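Local structure of succinylglutamate desuccinylase/aspartoacylase (3NA6) at residues D14-H19 with V43-A48; I39-I44 with I86-F91; A48-L53 with A138-D143; P66-E71 with I224-L229. The protein probably hydrolyses an N-acyl amino acid amide bond, as zinc-dependent succinylglutamate desuccinylases and aspartoacylases do. All coordinates share one frame; numbering follows the deposited sequence.

Contacts 1, 2 and 3 lie in one mixed sheet, and contact 4 packs two helices. Contacts 1 and 2 share Val43 and Ile44 of strand 36-46, which pairs with strand 17-26 in one and 83-88 in the other. Strand 83-88 of contact 2 lies beside strand 51-55 of contact 3; between them Ile86 N is 2.9 Å from Ala52 O, probably a hydrogen bond. Contact 4 meets contact 2 through Gln70 NE2 and Tyr90 OH, 3.0 Å apart, and both touch the second subunit. His59, Glu62 and His145 may form an empty metal site; Asp143 of contact 3 bonds to His145. A calcium ion at Thr82 and Gly237 is about 8 Å from the Lys50 side chain.

Contact 1. Residues D14-H19 with V43-A48; sequences DQDGVH and VIQNGA
Gln45 holds CG anti to its backbone N (chi1 172°) and runs on extended to CD, which carries its amide across to the turn before Gly17. Asp16 turns CG beside its own N, and OD1 comes to meet that amide. Gln45 NE2 donates to Asp16 OD1 at 3.0 Å, almost straight at 166°. The acceptor lies in the amide plane, but the donor reaches OD1 on its anti side, 34° out of the carboxylate plane. The two flat groups stand nearly perpendicular. A second, weak bond runs from Gln45 NE2 to Asp14 O at 2.9 Å. The contact is one end of the antiparallel beta hairpin of strands 17-26 and 36-46. Gly17 N donates to Gln45 O at 2.8 Å, and Gln45 N returns a bond to Gly17 O. His19 and Val43 form the next hydrogen-bonded pair, with His19 N 2.8 Å from Val43 O. Between them is the non-hydrogen-bonded pair Val18 and Ile44, whose side chains lie side by side with CG2 of Val18 3.8 Å from CG2 of Ile44. With an alanine in place of Gln45, Asp14 O and Asp16 OD1 would probably lose their shared donor and the turn be freer to move. A water ties the Asp16 carboxylate to Gly47: it donates to OD2 and accepts from Gly47 N. Another water donates to Asp16 OD1.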
loop_
_atom_site.group_PDB
_atom_site.type_symbol
_atom_site.label_atom_id
_atom_site.label_comp_id
_atom_site.label_asym_id
_atom_site.label_seq_id
_atom_site.Cartn_x
_atom_site.Cartn_y
_atom_site.Cartn_z
ATOM N N ASP A 14 6.251 -9.416 41.410
ATOM C CA ASP A 14 6.746 -9.134 42.762
ATOM C C ASP A 14 7.282 -10.349 43.540
ATOM O O ASP A 14 7.346 -10.308 44.751
ATOM C CB ASP A 14 5.618 -8.496 43.570
ATOM C CG ASP A 14 4.402 -9.420 43.703
ATOM O OD1 ASP A 14 4.392 -10.539 43.112
ATOM O OD2 ASP A 14 3.458 -9.015 44.379
ATOM N N GLN A 15 7.653 -11.411 42.831
ATOM C CA GLN A 15 8.179 -12.644 43.429
ATOM C C GLN A 15 9.699 -12.692 43.298
ATOM O O GLN A 15 10.243 -12.298 42.262
ATOM C CB GLN A 15 7.561 -13.872 42.731
ATOM C CG GLN A 15 8.214 -15.210 43.095
ATOM C CD GLN A 15 7.566 -16.439 42.433
ATOM O OE1 GLN A 15 6.407 -16.413 42.029
ATOM N NE2 GLN A 15 8.326 -17.521 42.341
ATOM N N ASP A 16 10.389 -13.164 44.343
ATOM C CA ASP A 16 11.852 -13.368 44.263
ATOM C C ASP A 16 12.233 -14.288 43.126
ATOM O O ASP A 16 11.487 -15.195 42.821
ATOM C CB ASP A 16 12.386 -13.956 45.557
ATOM C CG ASP A 16 12.512 -12.926 46.668
ATOM O OD1 ASP A 16 12.340 -11.707 46.432
ATOM O OD2 ASP A 16 12.820 -13.344 47.783
ATOM N N GLY A 17 13.387 -14.048 42.497
ATOM C CA GLY A 17 13.891 -14.893 41.432
ATOM C C GLY A 17 13.961 -14.180 40.084
ATOM O O GLY A 17 13.859 -12.983 40.004
ATOM N N VAL A 18 14.179 -14.939 39.036
ATOM C CA VAL A 18 14.271 -14.438 37.660
ATOM C C VAL A 18 13.039 -14.953 36.907
ATOM O O VAL A 18 12.775 -16.142 36.863
ATOM C CB VAL A 18 15.575 -14.901 37.010
ATOM C CG1 VAL A 18 15.593 -14.616 35.480
ATOM C CG2 VAL A 18 16.820 -14.249 37.721
ATOM N N HIS A 19 12.243 -14.052 36.361
ATOM C CA HIS A 19 11.028 -14.447 35.658
ATOM C C HIS A 19 10.982 -13.776 34.306
ATOM O O HIS A 19 11.138 -12.567 34.241
ATOM C CB HIS A 19 9.830 -13.984 36.458
ATOM C CG HIS A 19 9.663 -14.716 37.748
ATOM N ND1 HIS A 19 10.235 -14.285 38.925
ATOM C CD2 HIS A 19 9.041 -15.883 38.028
ATOM C CE1 HIS A 19 9.928 -15.135 39.886
ATOM N NE2 HIS A 19 9.202 -16.112 39.366
ATOM N N VAL A 43 11.413 -9.848 35.083
ATOM C CA VAL A 43 11.518 -9.317 36.454
ATOM C C VAL A 43 12.555 -10.129 37.172
ATOM O O VAL A 43 12.524 -11.382 37.123
ATOM C CB VAL A 43 10.203 -9.373 37.225
ATOM C CG1 VAL A 43 10.405 -8.841 38.669
ATOM C CG2 VAL A 43 9.130 -8.589 36.462
ATOM N N ILE A 44 13.506 -9.422 37.791
ATOM C CA ILE A 44 14.498 -10.028 38.688
ATOM C C ILE A 44 14.431 -9.326 40.056
ATOM O O ILE A 44 14.639 -8.113 40.143
ATOM C CB ILE A 44 15.948 -9.932 38.127
ATOM C CG1 ILE A 44 16.007 -10.474 36.691
ATOM C CG2 ILE A 44 16.937 -10.672 39.065
ATOM C CD1 ILE A 44 17.356 -10.245 35.969
ATOM N N GLN A 45 14.151 -10.106 41.101
ATOM C CA GLN A 45 13.937 -9.597 42.455
ATOM C C GLN A 45 14.625 -10.478 43.497
ATOM O O GLN A 45 14.578 -11.711 43.425
ATOM C CB GLN A 45 12.448 -9.494 42.770
ATOM C CG GLN A 45 12.136 -9.160 44.226
ATOM C CD GLN A 45 10.671 -9.084 44.496
ATOM O OE1 GLN A 45 9.961 -8.227 43.945
ATOM N NE2 GLN A 45 10.183 -9.991 45.342
ATOM N N ASN A 46 15.270 -9.835 44.462
ATOM C CA ASN A 46 16.025 -10.544 45.480
ATOM C C ASN A 46 16.385 -9.595 46.601
ATOM O O ASN A 46 16.816 -8.476 46.346
ATOM C CB ASN A 46 17.290 -11.130 44.876
ATOM C CG ASN A 46 18.093 -11.971 45.870
ATOM O OD1 ASN A 46 19.164 -11.566 46.315
ATOM N ND2 ASN A 46 17.560 -13.124 46.232
ATOM N N GLY A 47 16.193 -10.046 47.834
ATOM C CA GLY A 47 16.508 -9.250 49.005
ATOM C C GLY A 47 15.781 -7.931 49.098
ATOM O O GLY A 47 14.598 -7.828 48.765
ATOM N N ALA A 48 16.507 -6.908 49.548
ATOM C CA ALA A 48 15.913 -5.631 49.874
ATOM C C ALA A 48 16.554 -4.536 49.049
ATOM O O ALA A 48 17.791 -4.448 48.947
ATOM C CB ALA A 48 16.079 -5.358 51.373
HETATM O O HOH W 1 12.803 -9.336 48.012
HETATM O O HOH W 2 14.895 -12.254 48.913
#

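Contact 2. Residues I39-I44 with I86-F91; sequences IPITVI and IIVPYF
This antiparallel pairing joins strands 36-46 and 83-88 in the large mixed sheet of the chain. Thr42 and Ile87 form the hydrogen-bonded pair: Thr42 N donates to Ile87 O at 2.9 Å, and Ile87 N donates to Thr42 O at 2.8 Å. Both bonds are nearly straight. On one face Ile41 and Ile86 lie side by side, with CD1 of Ile41 3.8 Å from CG2 of Ile86. CG1 of Ile41 is anti to its N (chi1 -175°), which also lays CG1 and CD1 against CG2 of Val88. Cutting Ile41 back to an alanine is likely to leave a gap beside Ile86 and Val88. On the other face the CD1 methyls of Ile44 and Ile87 meet at 4.2 Å. Thr42 OG1 bonds to His20 ND1 and to Thr293 OG1 of the second subunit; Tyr90 OH bonds to Ser289 O of that subunit. Beyond the end of strand 83-88, the Tyr90 ring is met at its edge, at CD2, by Pro40 CG. Pro89 CB sits over the centre of one face of that ring. A water bridges the two segments here, giving hydrogens to Pro40 O and Tyr90 O and accepting from Tyr90 N at 2.9 Å.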
loop_
_atom_site.group_PDB
_atom_site.type_symbol
_atom_site.label_atom_id
_atom_site.label_comp_id
_atom_site.label_asym_id
_atom_site.label_seq_id
_atom_site.Cartn_x
_atom_site.Cartn_y
_atom_site.Cartn_z
ATOM N N ILE A 39 4.050 -8.171 25.043
ATOM C CA ILE A 39 5.229 -7.316 25.270
ATOM C C ILE A 39 6.261 -8.041 26.165
ATOM O O ILE A 39 5.945 -8.349 27.291
ATOM C CB ILE A 39 4.828 -6.002 25.954
ATOM C CG1 ILE A 39 3.765 -5.288 25.138
ATOM C CG2 ILE A 39 6.056 -5.090 26.142
ATOM C CD1 ILE A 39 3.328 -3.966 25.754
ATOM N N PRO A 40 7.505 -8.281 25.688
ATOM C CA PRO A 40 8.426 -9.041 26.543
ATOM C C PRO A 40 8.771 -8.290 27.800
ATOM O O PRO A 40 8.909 -7.070 27.775
ATOM C CB PRO A 40 9.660 -9.210 25.663
ATOM C CG PRO A 40 9.070 -9.248 24.285
ATOM C CD PRO A 40 8.083 -8.105 24.352
ATOM N N ILE A 41 8.895 -9.030 28.894
ATOM C CA ILE A 41 9.245 -8.454 30.173
ATOM C C ILE A 41 10.024 -9.481 30.985
ATOM O O ILE A 41 9.743 -10.672 30.918
ATOM C CB ILE A 41 7.982 -7.954 30.935
ATOM C CG1 ILE A 41 8.367 -7.226 32.248
ATOM C CG2 ILE A 41 6.979 -9.093 31.174
ATOM C CD1 ILE A 41 7.207 -6.402 32.810
ATOM N N THR A 42 11.031 -9.009 31.715
ATOM C CA THR A 42 11.744 -9.827 32.680
ATOM C C THR A 42 11.704 -9.108 34.025
ATOM O O THR A 42 11.906 -7.884 34.096
ATOM C CB THR A 42 13.209 -10.064 32.261
ATOM O OG1 THR A 42 13.264 -10.997 31.180
ATOM C CG2 THR A 42 14.003 -10.629 33.422
ATOM N N VAL A 43 11.413 -9.848 35.083
ATOM C CA VAL A 43 11.518 -9.317 36.454
ATOM C C VAL A 43 12.555 -10.129 37.172
ATOM O O VAL A 43 12.524 -11.382 37.123
ATOM C CB VAL A 43 10.203 -9.373 37.225
ATOM C CG1 VAL A 43 10.405 -8.841 38.669
ATOM C CG2 VAL A 43 9.130 -8.589 36.462
ATOM N N ILE A 44 13.506 -9.422 37.791
ATOM C CA ILE A 44 14.498 -10.028 38.688
ATOM C C ILE A 44 14.431 -9.326 40.056
ATOM O O ILE A 44 14.639 -8.113 40.143
ATOM C CB ILE A 44 15.948 -9.932 38.127
ATOM C CG1 ILE A 44 16.007 -10.474 36.691
ATOM C CG2 ILE A 44 16.937 -10.672 39.065
ATOM C CD1 ILE A 44 17.356 -10.245 35.969
ATOM N N ILE A 86 12.724 -4.383 36.846
ATOM C CA ILE A 86 11.631 -4.684 35.899
ATOM C C ILE A 86 12.149 -4.214 34.531
ATOM O O ILE A 86 12.313 -2.989 34.307
ATOM C CB ILE A 86 10.338 -3.972 36.246
ATOM C CG1 ILE A 86 9.872 -4.395 37.638
ATOM C CG2 ILE A 86 9.243 -4.300 35.227
ATOM C CD1 ILE A 86 8.719 -3.559 38.217
ATOM N N ILE A 87 12.453 -5.183 33.656
ATOM C CA ILE A 87 13.170 -4.950 32.410
ATOM C C ILE A 87 12.218 -5.153 31.213
ATOM O O ILE A 87 11.692 -6.241 31.013
ATOM C CB ILE A 87 14.333 -5.940 32.251
ATOM C CG1 ILE A 87 15.192 -5.969 33.526
ATOM C CG2 ILE A 87 15.142 -5.585 30.975
ATOM C CD1 ILE A 87 16.370 -6.981 33.517
ATOM N N VAL A 88 12.031 -4.105 30.424
ATOM C CA VAL A 88 11.177 -4.117 29.218
ATOM C C VAL A 88 12.041 -3.562 28.074
ATOM O O VAL A 88 12.091 -2.358 27.848
ATOM C CB VAL A 88 9.951 -3.225 29.444
ATOM C CG1 VAL A 88 9.005 -3.203 28.226
ATOM C CG2 VAL A 88 9.193 -3.674 30.710
ATOM N N PRO A 89 12.773 -4.437 27.380
ATOM C CA PRO A 89 13.707 -3.947 26.343
ATOM C C PRO A 89 13.022 -3.292 25.155
ATOM O O PRO A 89 13.620 -2.448 24.497
ATOM C CB PRO A 89 14.454 -5.201 25.888
ATOM C CG PRO A 89 13.946 -6.340 26.731
ATOM C CD PRO A 89 12.766 -5.902 27.506
ATOM N N TYR A 90 11.791 -3.714 24.878
ATOM C CA TYR A 90 11.020 -3.219 23.753
ATOM C C TYR A 90 9.702 -2.604 24.259
ATOM O O TYR A 90 8.685 -3.255 24.335
ATOM C CB TYR A 90 10.762 -4.348 22.760
ATOM C CG TYR A 90 11.918 -5.238 22.420
ATOM C CD1 TYR A 90 13.116 -4.719 21.975
ATOM C CD2 TYR A 90 11.781 -6.625 22.463
ATOM C CE1 TYR A 90 14.195 -5.572 21.589
ATOM C CE2 TYR A 90 12.820 -7.481 22.085
ATOM C CZ TYR A 90 14.049 -6.940 21.665
ATOM O OH TYR A 90 15.083 -7.790 21.290
ATOM N N PHE A 91 9.767 -1.336 24.641
ATOM C CA PHE A 91 8.697 -0.619 25.324
ATOM C C PHE A 91 7.505 -0.368 24.382
ATOM O O PHE A 91 6.402 -0.807 24.650
ATOM C CB PHE A 91 9.325 0.662 25.843
ATOM C CG PHE A 91 8.479 1.503 26.782
ATOM C CD1 PHE A 91 7.299 1.077 27.339
ATOM C CD2 PHE A 91 8.957 2.760 27.120
ATOM C CE1 PHE A 91 6.600 1.892 28.191
ATOM C CE2 PHE A 91 8.266 3.578 27.992
ATOM C CZ PHE A 91 7.098 3.157 28.514
HETATM O O HOH W 3 9.674 -5.597 25.671
#

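Contact 3. Residues A48-L53 with A138-D143; sequences AGKTAL and ADVAVD
Leu53 and Ala141 are paired in parallel, as are Ala52 and Val140, where strands 51-55 and 140-143 run side by side in the central mixed sheet. The strand axes are 27° apart. The tight part is this strand pairing. Leu53 N donates to Val140 O at 3.0 Å, almost straight. Val142 N then donates to Leu53 O at 2.9 Å. In both bonds the donor is tilted a little over 20° from the carbonyl plane. The packing beside them is close. Ala52 CB lies 3.6 Å from Val140 CG2, a methyl placed between its own backbone N and carbonyl carbon. On the other face Leu53 CB rests 3.9 Å from Ala138 CB, and helix 122-134 covers Leu53 with Phe130 and Leu134.

The loose, solvent-facing side is the Lys50 side chain and the exposed Asp139. Lys50 crosses Val140 at about a right angle and touches its CG1 only through CD. Lys50 NZ stays 6.3 Å from Asp139 OD2, so the opposite charges do not meet. The backbone there is still pinned at the buried Thr51. Thr51 O takes two donors, Asp139 N and, weakly, Val140 N. Thr51 OG1 turns away to bond with Arg84 NE. Asp139 has CG beside its own backbone N (chi1 -58°), which turns the carboxylate back onto the neighbouring strand. There Asp139 OD2 uses its anti lone pair, pointing away from the other oxygen, to accept Thr51 N at 2.9 Å.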
loop_
_atom_site.group_PDB
_atom_site.type_symbol
_atom_site.label_atom_id
_atom_site.label_comp_id
_atom_site.label_asym_id
_atom_site.label_seq_id
_atom_site.Cartn_x
_atom_site.Cartn_y
_atom_site.Cartn_z
ATOM N N ALA A 48 16.507 -6.908 49.548
ATOM C CA ALA A 48 15.913 -5.631 49.874
ATOM C C ALA A 48 16.554 -4.536 49.049
ATOM O O ALA A 48 17.791 -4.448 48.947
ATOM C CB ALA A 48 16.079 -5.358 51.373
ATOM N N GLY A 49 15.713 -3.696 48.454
ATOM C CA GLY A 49 16.211 -2.501 47.797
ATOM C C GLY A 49 15.210 -1.834 46.895
ATOM O O GLY A 49 14.030 -2.219 46.830
ATOM N N LYS A 50 15.707 -0.848 46.161
ATOM C CA LYS A 50 14.890 -0.143 45.202
ATOM C C LYS A 50 14.407 -1.061 44.078
ATOM O O LYS A 50 15.017 -2.119 43.765
ATOM C CB LYS A 50 15.688 0.996 44.570
ATOM C CG LYS A 50 16.075 2.161 45.474
ATOM C CD LYS A 50 16.568 3.303 44.612
ATOM C CE LYS A 50 17.526 4.215 45.341
ATOM N NZ LYS A 50 16.852 5.202 46.190
ATOM N N THR A 51 13.291 -0.644 43.476
ATOM C CA THR A 51 12.833 -1.201 42.229
ATOM C C THR A 51 13.178 -0.201 41.155
ATOM O O THR A 51 12.898 0.988 41.315
ATOM C CB THR A 51 11.318 -1.430 42.223
ATOM O OG1 THR A 51 10.982 -2.461 43.169
ATOM C CG2 THR A 51 10.843 -1.815 40.769
ATOM N N ALA A 52 13.817 -0.677 40.085
ATOM C CA ALA A 52 14.075 0.127 38.895
ATOM C C ALA A 52 13.254 -0.422 37.739
ATOM O O ALA A 52 13.213 -1.639 37.497
ATOM C CB ALA A 52 15.556 0.146 38.531
ATOM N N LEU A 53 12.607 0.503 37.030
ATOM C CA LEU A 53 11.900 0.222 35.807
ATOM C C LEU A 53 12.750 0.689 34.633
ATOM O O LEU A 53 13.040 1.886 34.470
ATOM C CB LEU A 53 10.539 0.896 35.809
ATOM C CG LEU A 53 9.594 0.606 34.620
ATOM C CD1 LEU A 53 9.243 -0.898 34.492
ATOM C CD2 LEU A 53 8.328 1.458 34.748
ATOM N N ALA A 138 7.727 1.313 41.058
ATOM C CA ALA A 138 9.144 1.659 40.876
ATOM C C ALA A 138 9.573 2.838 41.716
ATOM O O ALA A 138 8.822 3.798 41.871
ATOM C CB ALA A 138 9.448 1.961 39.401
ATOM N N ASP A 139 10.828 2.810 42.166
ATOM C CA ASP A 139 11.437 3.981 42.801
ATOM C C ASP A 139 12.169 4.878 41.804
ATOM O O ASP A 139 12.214 6.128 41.952
ATOM C CB ASP A 139 12.380 3.487 43.887
ATOM C CG ASP A 139 11.656 2.639 44.908
ATOM O OD1 ASP A 139 10.786 3.189 45.606
ATOM O OD2 ASP A 139 11.904 1.418 44.961
ATOM N N VAL A 140 12.726 4.244 40.780
ATOM C CA VAL A 140 13.524 4.951 39.771
ATOM C C VAL A 140 13.219 4.382 38.406
ATOM O O VAL A 140 12.676 3.265 38.284
ATOM C CB VAL A 140 15.036 4.843 40.098
ATOM C CG1 VAL A 140 15.281 5.379 41.491
ATOM C CG2 VAL A 140 15.536 3.387 39.986
ATOM N N ALA A 141 13.516 5.148 37.366
ATOM C CA ALA A 141 13.321 4.697 35.978
ATOM C C ALA A 141 14.533 5.064 35.119
ATOM O O ALA A 141 15.109 6.130 35.278
ATOM C CB ALA A 141 12.060 5.306 35.361
ATOM N N VAL A 142 14.867 4.177 34.188
ATOM C CA VAL A 142 15.875 4.417 33.153
ATOM C C VAL A 142 15.229 4.153 31.815
ATOM O O VAL A 142 14.739 3.049 31.573
ATOM C CB VAL A 142 17.138 3.529 33.307
ATOM C CG1 VAL A 142 18.178 3.935 32.263
ATOM C CG2 VAL A 142 17.697 3.653 34.698
ATOM N N ASP A 143 15.150 5.207 30.995
ATOM C CA ASP A 143 14.515 5.177 29.685
ATOM C C ASP A 143 15.505 5.599 28.588
ATOM O O ASP A 143 15.860 6.770 28.482
ATOM C CB ASP A 143 13.272 6.096 29.656
ATOM C CG ASP A 143 12.430 5.934 28.377
ATOM O OD1 ASP A 143 12.116 4.800 27.938
ATOM O OD2 ASP A 143 12.076 6.970 27.797
#

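Contact 4. Residues P66-E71 with I224-L229; sequences PVALQE and IAKKGL
Ala68 and Lys226 mark the nearest approach of two helices, with CA atoms 5.1 Å apart. The short helical segments 66-71 and 224-229 cross at -55°, and their axes come within 8.7 Å. Small residues at the crossing let the backbones close in. Ala68 CB meets Ala225 CB at 3.8 Å, coming against the flank of that methyl, and also touches Lys226 CG. On one side of this point Leu229 reaches over with CD2. That methyl touches Leu69 CD2 at 3.7 Å, the two side chains crossing at about a right angle, and it also lies near Ala68 O. On the other side is a charged pair. Lys226 is extended beyond CG, and Glu71, with CG anti to its N (chi1 -174°), stretches out to meet it. Lys226 NZ forms a salt bridge with Glu71 OE1 at 2.7 Å. It approaches on the syn side, 34° out of the carboxylate plane. The lysine crosses Glu71 at about a right angle, with CD and CE resting against the carboxylate oxygens, and CE also nears Val67 CG1. Both charges have second partners across the subunit interface: Glu71 OE1 with Arg286 and Lys226 NZ with Glu269, both of the second subunit. These pairings probably favour the charged forms of both residues. Helices 64-75 and 219-235 thus pack together beside the central sheet, where Leu69 and Leu229 both rest on Leu54 of strand 51-55.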
loop_
_atom_site.group_PDB
_atom_site.type_symbol
_atom_site.label_atom_id
_atom_site.label_comp_id
_atom_site.label_asym_id
_atom_site.label_seq_id
_atom_site.Cartn_x
_atom_site.Cartn_y
_atom_site.Cartn_z
ATOM N N PRO A 66 17.780 -1.343 23.918
ATOM C CA PRO A 66 17.346 -2.722 23.755
ATOM C C PRO A 66 18.460 -3.780 23.826
ATOM O O PRO A 66 18.258 -4.849 24.415
ATOM C CB PRO A 66 16.676 -2.683 22.392
ATOM C CG PRO A 66 16.026 -1.341 22.377
ATOM C CD PRO A 66 17.069 -0.441 22.989
ATOM N N VAL A 67 19.617 -3.505 23.230
ATOM C CA VAL A 67 20.755 -4.427 23.341
ATOM C C VAL A 67 21.179 -4.570 24.807
ATOM O O VAL A 67 21.351 -5.690 25.313
ATOM C CB VAL A 67 21.931 -3.967 22.454
ATOM C CG1 VAL A 67 23.193 -4.795 22.752
ATOM C CG2 VAL A 67 21.540 -4.066 20.975
ATOM N N ALA A 68 21.379 -3.439 25.489
ATOM C CA ALA A 68 21.825 -3.452 26.888
ATOM C C ALA A 68 20.836 -4.167 27.804
ATOM O O ALA A 68 21.238 -4.917 28.724
ATOM C CB ALA A 68 22.084 -2.004 27.390
ATOM N N LEU A 69 19.543 -3.982 27.521
ATOM C CA LEU A 69 18.474 -4.547 28.362
ATOM C C LEU A 69 18.248 -6.014 28.070
ATOM O O LEU A 69 17.997 -6.795 29.015
ATOM C CB LEU A 69 17.164 -3.735 28.263
ATOM C CG LEU A 69 17.281 -2.304 28.828
ATOM C CD1 LEU A 69 16.061 -1.402 28.506
ATOM C CD2 LEU A 69 17.471 -2.387 30.366
ATOM N N GLN A 70 18.369 -6.427 26.803
ATOM C CA GLN A 70 18.261 -7.858 26.534
ATOM C C GLN A 70 19.400 -8.589 27.248
ATOM O O GLN A 70 19.173 -9.630 27.848
ATOM C CB GLN A 70 18.289 -8.212 25.047
ATOM C CG GLN A 70 16.992 -8.000 24.316
ATOM C CD GLN A 70 15.941 -9.089 24.655
ATOM O OE1 GLN A 70 15.675 -9.393 25.826
ATOM N NE2 GLN A 70 15.342 -9.642 23.643
ATOM N N GLU A 71 20.612 -8.038 27.200
ATOM C CA GLU A 71 21.748 -8.699 27.863
ATOM C C GLU A 71 21.545 -8.720 29.381
ATOM O O GLU A 71 21.745 -9.738 30.031
ATOM C CB GLU A 71 23.052 -8.010 27.528
ATOM C CG GLU A 71 24.262 -8.735 28.070
ATOM C CD GLU A 71 25.528 -7.960 27.877
ATOM O OE1 GLU A 71 26.096 -7.985 26.766
ATOM O OE2 GLU A 71 25.964 -7.332 28.845
ATOM N N ILE A 224 28.482 1.925 25.695
ATOM C CA ILE A 224 28.093 3.108 26.473
ATOM C C ILE A 224 26.801 2.814 27.251
ATOM O O ILE A 224 26.686 3.144 28.426
ATOM C CB ILE A 224 27.936 4.407 25.589
ATOM C CG1 ILE A 224 29.297 4.896 25.042
ATOM C CG2 ILE A 224 27.183 5.536 26.407
ATOM C CD1 ILE A 224 29.179 5.856 23.804
ATOM N N ALA A 225 25.849 2.165 26.590
ATOM C CA ALA A 225 24.572 1.808 27.203
ATOM C C ALA A 225 24.738 0.806 28.342
ATOM O O ALA A 225 24.109 0.956 29.382
ATOM C CB ALA A 225 23.568 1.238 26.151
ATOM N N LYS A 226 25.569 -0.218 28.137
ATOM C CA LYS A 226 25.779 -1.241 29.149
ATOM C C LYS A 226 26.478 -0.703 30.420
ATOM O O LYS A 226 26.089 -1.068 31.560
ATOM C CB LYS A 226 26.591 -2.416 28.596
ATOM C CG LYS A 226 25.862 -3.228 27.532
ATOM C CD LYS A 226 26.742 -4.374 27.013
ATOM C CE LYS A 226 26.190 -4.978 25.727
ATOM N NZ LYS A 226 27.104 -5.992 25.210
ATOM N N LYS A 227 27.510 0.112 30.218
ATOM C CA LYS A 227 28.259 0.709 31.329
ATOM C C LYS A 227 27.356 1.672 32.107
ATOM O O LYS A 227 27.295 1.644 33.343
ATOM C CB LYS A 227 29.493 1.436 30.800
ATOM C CG LYS A 227 30.177 2.428 31.736
ATOM C CD LYS A 227 31.149 3.363 30.933
ATOM C CE LYS A 227 31.453 4.648 31.667
ATOM N NZ LYS A 227 32.087 5.714 30.824
ATOM N N GLY A 228 26.683 2.533 31.369
ATOM C CA GLY A 228 25.769 3.507 31.960
ATOM C C GLY A 228 24.690 2.805 32.780
ATOM O O GLY A 228 24.419 3.217 33.895
ATOM N N LEU A 229 24.123 1.722 32.246
ATOM C CA LEU A 229 23.081 0.942 32.926
ATOM C C LEU A 229 23.609 0.292 34.193
ATOM O O LEU A 229 23.003 0.418 35.276
ATOM C CB LEU A 229 22.545 -0.142 32.015
ATOM C CG LEU A 229 21.436 -1.076 32.517
ATOM C CD1 LEU A 229 20.260 -0.219 33.057
ATOM C CD2 LEU A 229 20.986 -2.108 31.399
#